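Local coordinates for ancillary protein 1 (Streptococcus pyogenes, PDB 2XI9) that acts as a pilus-presented adhesin whose unusual internal thioester bond is required for efficient interaction with host cells, at residues N114-I119 / G194-K199; N129-F134 / D170-G175; Q140-F145 / T237-R242; T190-R195 / L298-P303. One frame throughout, in Å; residues are numbered along the deposited sequence.

In the fold
Followed from the N terminus, the chain first passes through N114-I119, which meets G194-K199 to close contact 1. Contact 2, N129-F134 with D170-G175, closes wholly within that loop. Contact 3 starts at Q140-F145, before contact 2 has closed, and ends at T237-R242, so it crosses both earlier closures. Contact 4 starts at T190-R195, overlapping the end of contact 1, and runs on to L298-P303, crossing contact 3 in turn. Contacts 2 and 4 lie toward opposite ends of one mixed sheet. Contact 3 ties a loop of that sheet to helix 238-253, and contact 1 joins the loop after strand 189-193 to strand 117-119 and the residues before it.

Contact 1: N114-I119 / G194-K199; sequences NPNKEI and GRDLFK
R195 lays an extended side chain along P115 and brings its guanidinium to N114, where NH1 meets N114 O at 2.8 Å. The oxygen sits at the guanidinium edge, but the bond is bent (N-H...O 128°) and weak. The stronger partners are carboxylates outside the two segments: R195 NE pairs with D297 and NH1 with E113. The aliphatic part of the arginine does the packing, with R195 CB 3.5 Å from P115 O.

K117 shows how two cations can share a corner. Its CD lies 3.5 Å from R195 NH1, yet bends at chi3 and chi4 (88° and 54°) carry the ammonium to a salt bridge with D323, leaving K117 NZ 5.3 Å from R195 NH1.

D196 receives two donors on one oxygen. K199 NZ forms a 2.6 Å salt bridge with D196 OD2 from above the carboxylate plane, and also pairs with E328. N116 ND2 adds a nearly straight but long and weak bond of 3.5 Å to the same D196 OD2. N116 N is satisfied by N114 OD1 at 3.1 Å in an Asx turn, while N114 ND2 is held by D323 and I324 O.

Strand 117-119 runs beside strand 321-329 in a four-stranded sheet, and backbone bonds from K117 to A193 and I119 to H191 join that sheet to strand 189-193, from which the loop bearing R195 and D196 departs.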
# COMPACT_ATOMS: atom_id res chain seq x y z
N ASN A 114 1.64 7.85 14.95
CA ASN A 114 1.62 6.44 14.57
C ASN A 114 1.42 6.26 13.05
O ASN A 114 0.40 6.67 12.52
CB ASN A 114 0.53 5.73 15.34
CG ASN A 114 0.50 4.24 15.11
OD1 ASN A 114 1.44 3.62 14.58
ND2 ASN A 114 -0.61 3.66 15.50
N PRO A 115 2.40 5.65 12.37
CA PRO A 115 2.25 5.41 10.92
C PRO A 115 1.31 4.28 10.59
O PRO A 115 0.87 4.18 9.45
CB PRO A 115 3.65 5.05 10.45
CG PRO A 115 4.46 4.80 11.66
CD PRO A 115 3.72 5.24 12.88
N ASN A 116 1.02 3.41 11.56
CA ASN A 116 0.24 2.24 11.28
C ASN A 116 -1.21 2.37 11.75
O ASN A 116 -1.52 2.23 12.92
CB ASN A 116 0.92 1.03 11.91
CG ASN A 116 2.38 0.94 11.51
OD1 ASN A 116 3.28 1.15 12.33
ND2 ASN A 116 2.62 0.71 10.22
N LYS A 117 -2.09 2.64 10.78
CA LYS A 117 -3.50 2.77 11.00
C LYS A 117 -4.11 1.77 10.03
O LYS A 117 -3.88 1.84 8.84
CB LYS A 117 -3.93 4.21 10.74
CG LYS A 117 -3.24 5.19 11.71
CD LYS A 117 -3.82 6.59 11.74
CE LYS A 117 -4.97 6.73 12.76
NZ LYS A 117 -4.58 6.32 14.12
N GLU A 118 -4.82 0.78 10.57
CA GLU A 118 -5.30 -0.35 9.77
C GLU A 118 -6.72 -0.72 10.14
O GLU A 118 -7.17 -0.45 11.24
CB GLU A 118 -4.37 -1.55 9.95
CG GLU A 118 -2.90 -1.22 9.70
CD GLU A 118 -1.96 -2.43 9.86
OE1 GLU A 118 -2.40 -3.53 10.26
OE2 GLU A 118 -0.75 -2.22 9.60
N ILE A 119 -7.43 -1.37 9.22
CA ILE A 119 -8.78 -1.83 9.53
C ILE A 119 -8.71 -2.95 10.55
O ILE A 119 -7.69 -3.64 10.67
CB ILE A 119 -9.55 -2.31 8.30
CG1 ILE A 119 -8.78 -3.42 7.56
CG2 ILE A 119 -9.85 -1.09 7.39
CD1 ILE A 119 -9.57 -4.04 6.45
N GLY A 194 -1.69 5.04 4.02
CA GLY A 194 -0.54 5.04 3.16
C GLY A 194 0.63 5.79 3.76
O GLY A 194 1.03 6.87 3.30
N ARG A 195 1.14 5.21 4.84
CA ARG A 195 2.29 5.67 5.54
C ARG A 195 3.19 4.41 5.72
O ARG A 195 2.70 3.28 5.78
CB ARG A 195 1.93 6.26 6.90
CG ARG A 195 0.71 7.25 6.95
CD ARG A 195 0.36 7.58 8.39
NE ARG A 195 -0.77 8.53 8.47
CZ ARG A 195 -1.38 8.89 9.60
NH1 ARG A 195 -1.03 8.38 10.77
NH2 ARG A 195 -2.37 9.77 9.56
N ASP A 196 4.48 4.61 5.78
CA ASP A 196 5.38 3.48 6.03
C ASP A 196 5.25 2.46 4.90
O ASP A 196 5.04 1.27 5.14
CB ASP A 196 5.05 2.84 7.38
CG ASP A 196 6.10 1.86 7.87
OD1 ASP A 196 7.31 2.04 7.55
OD2 ASP A 196 5.69 0.90 8.61
N LEU A 197 5.36 2.97 3.68
CA LEU A 197 5.07 2.23 2.47
C LEU A 197 6.35 1.65 1.81
O LEU A 197 6.28 0.80 0.93
CB LEU A 197 4.37 3.12 1.46
CG LEU A 197 2.95 3.62 1.81
CD1 LEU A 197 2.34 4.31 0.62
CD2 LEU A 197 2.12 2.38 2.26
N PHE A 198 7.50 2.17 2.20
CA PHE A 198 8.75 1.78 1.57
C PHE A 198 8.96 0.28 1.62
O PHE A 198 9.45 -0.32 0.65
CB PHE A 198 9.93 2.46 2.27
CG PHE A 198 11.19 2.44 1.48
CD1 PHE A 198 12.16 1.49 1.71
CD2 PHE A 198 11.39 3.40 0.50
CE1 PHE A 198 13.35 1.50 0.97
CE2 PHE A 198 12.56 3.40 -0.25
CZ PHE A 198 13.54 2.47 -0.01
N LYS A 199 8.58 -0.32 2.75
CA LYS A 199 8.72 -1.75 2.98
C LYS A 199 7.99 -2.62 1.95
O LYS A 199 8.36 -3.79 1.81
CB LYS A 199 8.25 -2.15 4.38
CG LYS A 199 6.76 -1.94 4.61
CD LYS A 199 6.34 -2.27 6.01
CE LYS A 199 7.05 -1.46 7.04
NZ LYS A 199 6.38 -1.57 8.37

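Contact 2: N129-F134 / D170-G175; sequences NDFEEF and DSEDGG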
# COMPACT_ATOMS: atom_id res chain seq x y z
N ASN A 129 -9.65 -6.01 -11.04
CA ASN A 129 -9.25 -5.47 -12.33
C ASN A 129 -10.47 -5.55 -13.23
O ASN A 129 -11.08 -6.62 -13.42
CB ASN A 129 -8.09 -6.28 -12.92
CG ASN A 129 -7.58 -5.74 -14.26
OD1 ASN A 129 -7.83 -4.60 -14.63
ND2 ASN A 129 -6.86 -6.59 -14.98
N ASP A 130 -10.86 -4.39 -13.73
CA ASP A 130 -12.12 -4.26 -14.41
C ASP A 130 -11.97 -4.71 -15.84
O ASP A 130 -11.43 -3.98 -16.68
CB ASP A 130 -12.59 -2.82 -14.31
CG ASP A 130 -13.94 -2.55 -14.95
OD1 ASP A 130 -14.46 -3.39 -15.73
OD2 ASP A 130 -14.50 -1.44 -14.68
N PHE A 131 -12.44 -5.91 -16.12
CA PHE A 131 -12.41 -6.43 -17.47
C PHE A 131 -13.55 -5.87 -18.32
O PHE A 131 -13.51 -6.00 -19.54
CB PHE A 131 -12.42 -7.97 -17.46
CG PHE A 131 -12.71 -8.59 -18.80
CD1 PHE A 131 -14.02 -8.84 -19.19
CD2 PHE A 131 -11.68 -8.89 -19.69
CE1 PHE A 131 -14.29 -9.38 -20.43
CE2 PHE A 131 -11.97 -9.44 -20.93
CZ PHE A 131 -13.25 -9.68 -21.28
N GLU A 132 -14.59 -5.27 -17.73
CA GLU A 132 -15.70 -4.74 -18.55
C GLU A 132 -15.28 -3.47 -19.27
O GLU A 132 -15.76 -3.17 -20.34
CB GLU A 132 -16.93 -4.46 -17.69
CG GLU A 132 -18.22 -4.38 -18.48
CD GLU A 132 -19.41 -4.01 -17.60
OE1 GLU A 132 -19.41 -2.89 -17.06
OE2 GLU A 132 -20.35 -4.85 -17.47
N GLU A 133 -14.38 -2.73 -18.64
CA GLU A 133 -13.91 -1.45 -19.11
C GLU A 133 -12.97 -1.71 -20.30
O GLU A 133 -11.99 -2.36 -20.15
CB GLU A 133 -13.17 -0.77 -17.95
CG GLU A 133 -12.76 0.65 -18.20
CD GLU A 133 -12.58 1.54 -16.94
OE1 GLU A 133 -12.56 1.12 -15.74
OE2 GLU A 133 -12.40 2.74 -17.21
N PHE A 134 -13.28 -1.20 -21.47
CA PHE A 134 -12.35 -1.30 -22.58
C PHE A 134 -12.00 0.09 -23.05
O PHE A 134 -12.88 0.86 -23.42
CB PHE A 134 -13.01 -2.07 -23.73
CG PHE A 134 -12.15 -2.20 -24.95
CD1 PHE A 134 -12.11 -1.18 -25.90
CD2 PHE A 134 -11.44 -3.38 -25.19
CE1 PHE A 134 -11.34 -1.30 -27.05
CE2 PHE A 134 -10.67 -3.51 -26.34
CZ PHE A 134 -10.61 -2.48 -27.26
N ASP A 170 -9.36 -10.37 -11.74
CA ASP A 170 -10.15 -9.91 -12.86
C ASP A 170 -11.64 -10.01 -12.52
O ASP A 170 -12.11 -11.01 -11.96
CB ASP A 170 -9.88 -10.74 -14.11
CG ASP A 170 -8.48 -10.53 -14.68
OD1 ASP A 170 -7.83 -9.52 -14.38
OD2 ASP A 170 -8.04 -11.39 -15.45
N SER A 171 -12.38 -8.97 -12.90
CA SER A 171 -13.81 -8.92 -12.70
C SER A 171 -14.44 -8.73 -14.05
O SER A 171 -14.30 -7.68 -14.65
CB SER A 171 -14.19 -7.75 -11.80
OG SER A 171 -15.61 -7.71 -11.65
N GLU A 172 -15.13 -9.74 -14.52
CA GLU A 172 -15.74 -9.69 -15.85
C GLU A 172 -16.82 -8.60 -15.92
O GLU A 172 -16.94 -7.92 -16.94
CB GLU A 172 -16.33 -11.04 -16.25
CG GLU A 172 -16.78 -11.01 -17.70
CD GLU A 172 -17.25 -12.33 -18.25
OE1 GLU A 172 -17.24 -13.35 -17.52
OE2 GLU A 172 -17.65 -12.33 -19.43
N ASP A 173 -17.54 -8.40 -14.82
CA ASP A 173 -18.59 -7.37 -14.76
C ASP A 173 -18.18 -6.05 -14.08
O ASP A 173 -19.03 -5.33 -13.56
CB ASP A 173 -19.84 -7.95 -14.12
CG ASP A 173 -19.67 -8.34 -12.66
OD1 ASP A 173 -18.71 -7.94 -11.98
OD2 ASP A 173 -20.59 -9.04 -12.18
N GLY A 174 -16.90 -5.74 -14.10
CA GLY A 174 -16.42 -4.50 -13.55
C GLY A 174 -16.77 -4.18 -12.11
O GLY A 174 -17.10 -3.04 -11.78
N GLY A 175 -16.65 -5.18 -11.24
CA GLY A 175 -16.83 -4.98 -9.81
C GLY A 175 -18.26 -5.00 -9.31
O GLY A 175 -18.47 -4.82 -8.12
O HOH W 1 -19.18 -2.26 -14.67
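N129 and D130 pair in parallel with D170 and S171, and the backbone bonds are the first group to consider. S171 N donates to N129 O at 2.7 Å, and F131 N returns a bond of 3.0 Å to S171 O. That carbonyl has a second donor, G174 N, arriving from the opposite face of its plane at 3.3 Å (G174 N to S171 O) as the type I turn from S171 to G174 closes. One oxygen thus ends the strand pairing and holds the turn.

Polar side chains make the second group. N129 and D170 run side by side, and N129 ND2 reaches D170 OD1 at 3.1 Å, with amide and carboxylate planes 59° apart. D130 caps the backbone that follows it: D130 OD1 accepts from E133 N at 3.0 Å, an Asx motif, and weakly from E132 N. The same D130 OD1 packs on the other segment, 3.1 Å from G174 CA. A separate water bridges E132 OE1 and D173 O, donating to both, while D173 OD2 bonds to T177.

Carbon contacts form the third. The F131 ring lies alongside the extended chain of E172, F131 CD1 being 3.8 Å from E172 CG, and E172 O sits at the ring edge. E132 CB approaches the same carbonyl, 3.5 Å from E172 O.

Strand 170-171 is one outermost strand of a seven-stranded mixed sheet; 127-130 comes next, followed by antiparallel 146-149, onto which N129 and D130 also pack.

Contact 3: Q140-F145 / T237-R242; sequences QNYAKF and TETQLR
The first turn and the start of the next in helix 238-253 use T239 and R242 to pack on Y142 and F145, in the loop that precedes strand 146-149; the helix belongs to the thioester domain. A capping box starts it. T237 at the N-cap accepts from Q240 N at T237 OG1, and Q240 OE1 takes T237 N in return at 3.1 Å. T237 and Q240 take no part in the contact, which falls to T239 of the same turn and R242 further on.

The methyl of T239 slides past Y142, with T239 CG2 3.6 Å from Y142 CB, and also lies near the rim of F145. Its hydroxyl comes to the edge of the F145 ring, in its plane, T239 OG1 lying 3.6 Å from F145 CE1; its hydrogen-bond partner is S135. The two aromatic residues also meet each other, Y142 CD2 sitting over one face of F145, 3.8 Å above the ring plane and toward its rim.

R242 carries the polar half. Its chain runs out extended to NE, which places the guanidinium beside F145 with the two planes 86° apart. F145 CA sits over one guanidinium face, toward its rim, and R242 NH1 lies near the F145 ring plane, 3.8 Å from F145 CD1. NH1 is satisfied by the hydroxyl of Y147, whose ring also makes a cation-pi contact with R242. At the guanidinium edge, in its plane, a water accepts from R242 NE at 2.9 Å and lies 3.2 Å from K144 O.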
# COMPACT_ATOMS: atom_id res chain seq x y z
N GLN A 140 -3.92 -0.54 -28.22
CA GLN A 140 -4.38 -1.71 -27.51
C GLN A 140 -5.14 -1.33 -26.22
O GLN A 140 -4.83 -0.33 -25.60
CB GLN A 140 -3.20 -2.60 -27.17
CG GLN A 140 -2.48 -3.12 -28.43
CD GLN A 140 -1.23 -3.95 -28.16
OE1 GLN A 140 -1.08 -5.03 -28.72
NE2 GLN A 140 -0.34 -3.46 -27.30
N ASN A 141 -6.10 -2.16 -25.83
CA ASN A 141 -6.77 -2.03 -24.52
C ASN A 141 -5.72 -1.88 -23.44
O ASN A 141 -4.76 -2.64 -23.41
CB ASN A 141 -7.66 -3.26 -24.27
CG ASN A 141 -8.49 -3.15 -23.01
OD1 ASN A 141 -8.77 -2.05 -22.53
ND2 ASN A 141 -8.91 -4.30 -22.46
N TYR A 142 -5.87 -0.88 -22.57
CA TYR A 142 -4.94 -0.67 -21.46
C TYR A 142 -5.01 -1.88 -20.53
O TYR A 142 -4.00 -2.36 -20.08
CB TYR A 142 -5.24 0.66 -20.72
CG TYR A 142 -4.41 0.95 -19.47
CD1 TYR A 142 -3.01 0.99 -19.53
CD2 TYR A 142 -5.00 1.17 -18.24
CE1 TYR A 142 -2.26 1.23 -18.40
CE2 TYR A 142 -4.27 1.45 -17.10
CZ TYR A 142 -2.88 1.50 -17.19
OH TYR A 142 -2.13 1.73 -16.05
N ALA A 143 -6.21 -2.36 -20.25
CA ALA A 143 -6.40 -3.62 -19.52
C ALA A 143 -5.79 -3.63 -18.09
O ALA A 143 -5.55 -4.72 -17.53
CB ALA A 143 -5.88 -4.80 -20.38
N LYS A 144 -5.57 -2.46 -17.49
CA LYS A 144 -5.03 -2.33 -16.14
C LYS A 144 -5.86 -1.33 -15.31
O LYS A 144 -5.32 -0.55 -14.54
CB LYS A 144 -3.54 -1.95 -16.16
CG LYS A 144 -2.62 -2.90 -16.98
CD LYS A 144 -1.20 -2.43 -16.88
CE LYS A 144 -0.30 -3.16 -17.87
NZ LYS A 144 -0.83 -3.08 -19.29
N PHE A 145 -7.17 -1.44 -15.43
CA PHE A 145 -8.10 -0.56 -14.75
C PHE A 145 -8.36 -1.17 -13.38
O PHE A 145 -9.29 -1.96 -13.17
CB PHE A 145 -9.37 -0.45 -15.58
CG PHE A 145 -9.16 0.10 -16.96
CD1 PHE A 145 -8.92 1.43 -17.18
CD2 PHE A 145 -9.23 -0.75 -18.06
CE1 PHE A 145 -8.74 1.90 -18.50
CE2 PHE A 145 -9.02 -0.30 -19.33
CZ PHE A 145 -8.80 1.02 -19.56
N THR A 237 -6.14 11.41 -23.04
CA THR A 237 -7.42 10.84 -22.61
C THR A 237 -7.34 10.45 -21.14
O THR A 237 -6.26 10.43 -20.57
CB THR A 237 -7.75 9.59 -23.43
OG1 THR A 237 -6.77 8.58 -23.16
CG2 THR A 237 -7.79 9.90 -24.96
N GLU A 238 -8.47 10.08 -20.52
CA GLU A 238 -8.43 9.62 -19.13
C GLU A 238 -7.54 8.39 -19.01
O GLU A 238 -6.77 8.23 -18.05
CB GLU A 238 -9.85 9.29 -18.64
CG GLU A 238 -10.62 10.54 -18.22
CD GLU A 238 -11.99 10.26 -17.60
OE1 GLU A 238 -12.13 9.42 -16.71
OE2 GLU A 238 -12.95 10.92 -18.02
N THR A 239 -7.67 7.47 -19.97
CA THR A 239 -6.90 6.24 -19.90
C THR A 239 -5.40 6.53 -20.01
O THR A 239 -4.61 5.90 -19.32
CB THR A 239 -7.37 5.23 -20.96
OG1 THR A 239 -8.71 4.81 -20.62
CG2 THR A 239 -6.46 4.00 -20.99
N GLN A 240 -5.03 7.47 -20.87
CA GLN A 240 -3.62 7.84 -21.03
C GLN A 240 -3.06 8.46 -19.72
O GLN A 240 -1.95 8.11 -19.31
CB GLN A 240 -3.43 8.74 -22.24
CG GLN A 240 -3.58 7.98 -23.57
CD GLN A 240 -3.65 8.83 -24.80
OE1 GLN A 240 -3.93 10.03 -24.74
NE2 GLN A 240 -3.40 8.20 -25.96
N LEU A 241 -3.82 9.35 -19.06
CA LEU A 241 -3.34 9.88 -17.79
C LEU A 241 -3.25 8.77 -16.74
O LEU A 241 -2.28 8.74 -15.96
CB LEU A 241 -4.14 11.09 -17.29
CG LEU A 241 -3.61 11.80 -16.06
CD1 LEU A 241 -2.26 12.44 -16.35
CD2 LEU A 241 -4.66 12.88 -15.52
N ARG A 242 -4.23 7.87 -16.73
CA ARG A 242 -4.18 6.73 -15.82
C ARG A 242 -2.89 5.90 -16.02
O ARG A 242 -2.22 5.54 -15.08
CB ARG A 242 -5.44 5.87 -16.00
CG ARG A 242 -5.67 4.83 -14.89
CD ARG A 242 -7.07 4.27 -14.99
NE ARG A 242 -7.37 3.37 -13.87
CZ ARG A 242 -8.58 3.05 -13.46
NH1 ARG A 242 -9.66 3.54 -14.07
NH2 ARG A 242 -8.70 2.21 -12.45
O HOH W 2 -5.56 1.71 -12.28

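Contact 4: T190-R195 / L298-P303; sequences THIAGR and LDFFIP
T190 to A193 run antiparallel to D299 through I302, the strand axes 4.7 Å apart at closest approach and their directions 141° apart. These are neighbouring strands of the seven-stranded mixed sheet, and the chain between them carries helices. T190 with I302 and I192 with F300 are the hydrogen-bonded pairs, each closed in both directions; T190 N to I302 O measures 2.8 Å and I192 N to F300 O 2.9 Å. H191 with F301 and A193 with D299 are the non-hydrogen-bonded ones. Beyond the last hydrogen-bonded pair G194, centre of an inverse gamma turn, still gives its N to L298 O at 2.8 Å, almost head-on to the carbonyl. Past that bond a water spans the ends, donating to G194 O and accepting from L298 N.

I192 and F300 share one face, the isoleucine tip alongside the phenyl ring with I192 CD1 3.9 Å from F300 CD1. That ring also meets F161 edge-to-face. On the other face H191 and F301 carry rings turned 25° to each other but slid apart, their centroids 5.3 Å apart, so contact falls mainly to H191 CB and F301 CE2 at 3.8 Å.

H191 also reaches diagonally across to D299 on the neighbouring strand. Its NE2 donates to D299 OD1 at 2.8 Å, coming from well above the carboxylate plane, while F300 O lies at the imidazole edge. The buried carboxylate is met by three donors, H191 on OD1 and H317 and Q156 on OD2; the first bond implies a proton on NE2 and probably restrains the ring's rotation.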
# COMPACT_ATOMS: atom_id res chain seq x y z
N THR A 190 -5.98 -5.98 3.18
CA THR A 190 -6.08 -5.12 4.34
C THR A 190 -6.00 -3.67 3.89
O THR A 190 -5.08 -3.33 3.19
CB THR A 190 -4.93 -5.37 5.33
OG1 THR A 190 -5.00 -6.74 5.75
CG2 THR A 190 -5.12 -4.52 6.56
N HIS A 191 -6.94 -2.83 4.33
CA HIS A 191 -6.88 -1.40 4.04
C HIS A 191 -6.06 -0.77 5.18
O HIS A 191 -6.36 -1.01 6.34
CB HIS A 191 -8.32 -0.88 3.95
CG HIS A 191 -8.48 0.60 4.00
ND1 HIS A 191 -9.62 1.18 4.54
CD2 HIS A 191 -7.67 1.62 3.61
CE1 HIS A 191 -9.50 2.50 4.46
NE2 HIS A 191 -8.34 2.79 3.90
N ILE A 192 -5.00 -0.05 4.84
CA ILE A 192 -4.18 0.72 5.79
C ILE A 192 -4.02 2.16 5.31
O ILE A 192 -4.33 2.47 4.18
CB ILE A 192 -2.80 0.09 5.96
CG1 ILE A 192 -1.94 0.21 4.71
CG2 ILE A 192 -2.91 -1.40 6.36
CD1 ILE A 192 -0.42 -0.02 4.99
N ALA A 193 -3.54 3.02 6.20
CA ALA A 193 -3.13 4.35 5.84
C ALA A 193 -1.83 4.23 5.06
O ALA A 193 -0.99 3.41 5.38
CB ALA A 193 -2.96 5.24 7.10
N GLY A 194 -1.69 5.04 4.02
CA GLY A 194 -0.54 5.04 3.16
C GLY A 194 0.63 5.79 3.76
O GLY A 194 1.03 6.87 3.30
N ARG A 195 1.14 5.21 4.84
CA ARG A 195 2.29 5.67 5.54
C ARG A 195 3.19 4.41 5.72
O ARG A 195 2.70 3.28 5.78
CB ARG A 195 1.93 6.26 6.90
CG ARG A 195 0.71 7.25 6.95
CD ARG A 195 0.36 7.58 8.39
NE ARG A 195 -0.77 8.53 8.47
CZ ARG A 195 -1.38 8.89 9.60
NH1 ARG A 195 -1.03 8.38 10.77
NH2 ARG A 195 -2.37 9.77 9.56
N LEU A 298 -3.45 8.91 2.03
CA LEU A 298 -4.16 8.10 1.05
C LEU A 298 -4.37 6.69 1.56
O LEU A 298 -3.58 6.19 2.38
CB LEU A 298 -3.33 8.01 -0.23
CG LEU A 298 -3.18 9.28 -1.04
CD1 LEU A 298 -2.08 9.15 -2.08
CD2 LEU A 298 -4.47 9.62 -1.70
N ASP A 299 -5.40 6.04 1.05
CA ASP A 299 -5.61 4.63 1.30
C ASP A 299 -4.55 3.77 0.58
O ASP A 299 -4.05 4.13 -0.48
CB ASP A 299 -6.99 4.18 0.81
CG ASP A 299 -8.15 4.89 1.54
OD1 ASP A 299 -8.02 5.31 2.73
OD2 ASP A 299 -9.24 4.97 0.92
N PHE A 300 -4.27 2.62 1.15
CA PHE A 300 -3.32 1.64 0.59
C PHE A 300 -3.87 0.27 0.97
O PHE A 300 -4.57 0.17 1.94
CB PHE A 300 -1.94 1.91 1.15
CG PHE A 300 -0.83 1.08 0.55
CD1 PHE A 300 -0.44 -0.10 1.14
CD2 PHE A 300 -0.14 1.54 -0.56
CE1 PHE A 300 0.63 -0.84 0.60
CE2 PHE A 300 0.87 0.80 -1.10
CZ PHE A 300 1.28 -0.40 -0.50
N PHE A 301 -3.52 -0.77 0.21
CA PHE A 301 -4.10 -2.10 0.32
C PHE A 301 -3.05 -3.18 0.14
O PHE A 301 -2.29 -3.16 -0.81
CB PHE A 301 -5.21 -2.26 -0.73
CG PHE A 301 -6.27 -1.15 -0.68
CD1 PHE A 301 -6.13 0.01 -1.41
CD2 PHE A 301 -7.40 -1.30 0.11
CE1 PHE A 301 -7.06 1.00 -1.35
CE2 PHE A 301 -8.34 -0.27 0.21
CZ PHE A 301 -8.19 0.86 -0.55
N ILE A 302 -3.03 -4.14 1.05
CA ILE A 302 -2.06 -5.23 1.05
C ILE A 302 -2.81 -6.55 0.95
O ILE A 302 -3.76 -6.78 1.69
CB ILE A 302 -1.22 -5.27 2.35
CG1 ILE A 302 -0.61 -3.92 2.64
CG2 ILE A 302 -0.16 -6.36 2.30
CD1 ILE A 302 -0.17 -3.26 1.52
N PRO A 303 -2.37 -7.40 0.03
CA PRO A 303 -3.01 -8.67 -0.22
C PRO A 303 -2.64 -9.72 0.82
O PRO A 303 -1.58 -9.62 1.48
CB PRO A 303 -2.50 -9.04 -1.63
CG PRO A 303 -1.11 -8.44 -1.64
CD PRO A 303 -1.29 -7.12 -0.93
O HOH W 3 -1.06 8.36 3.57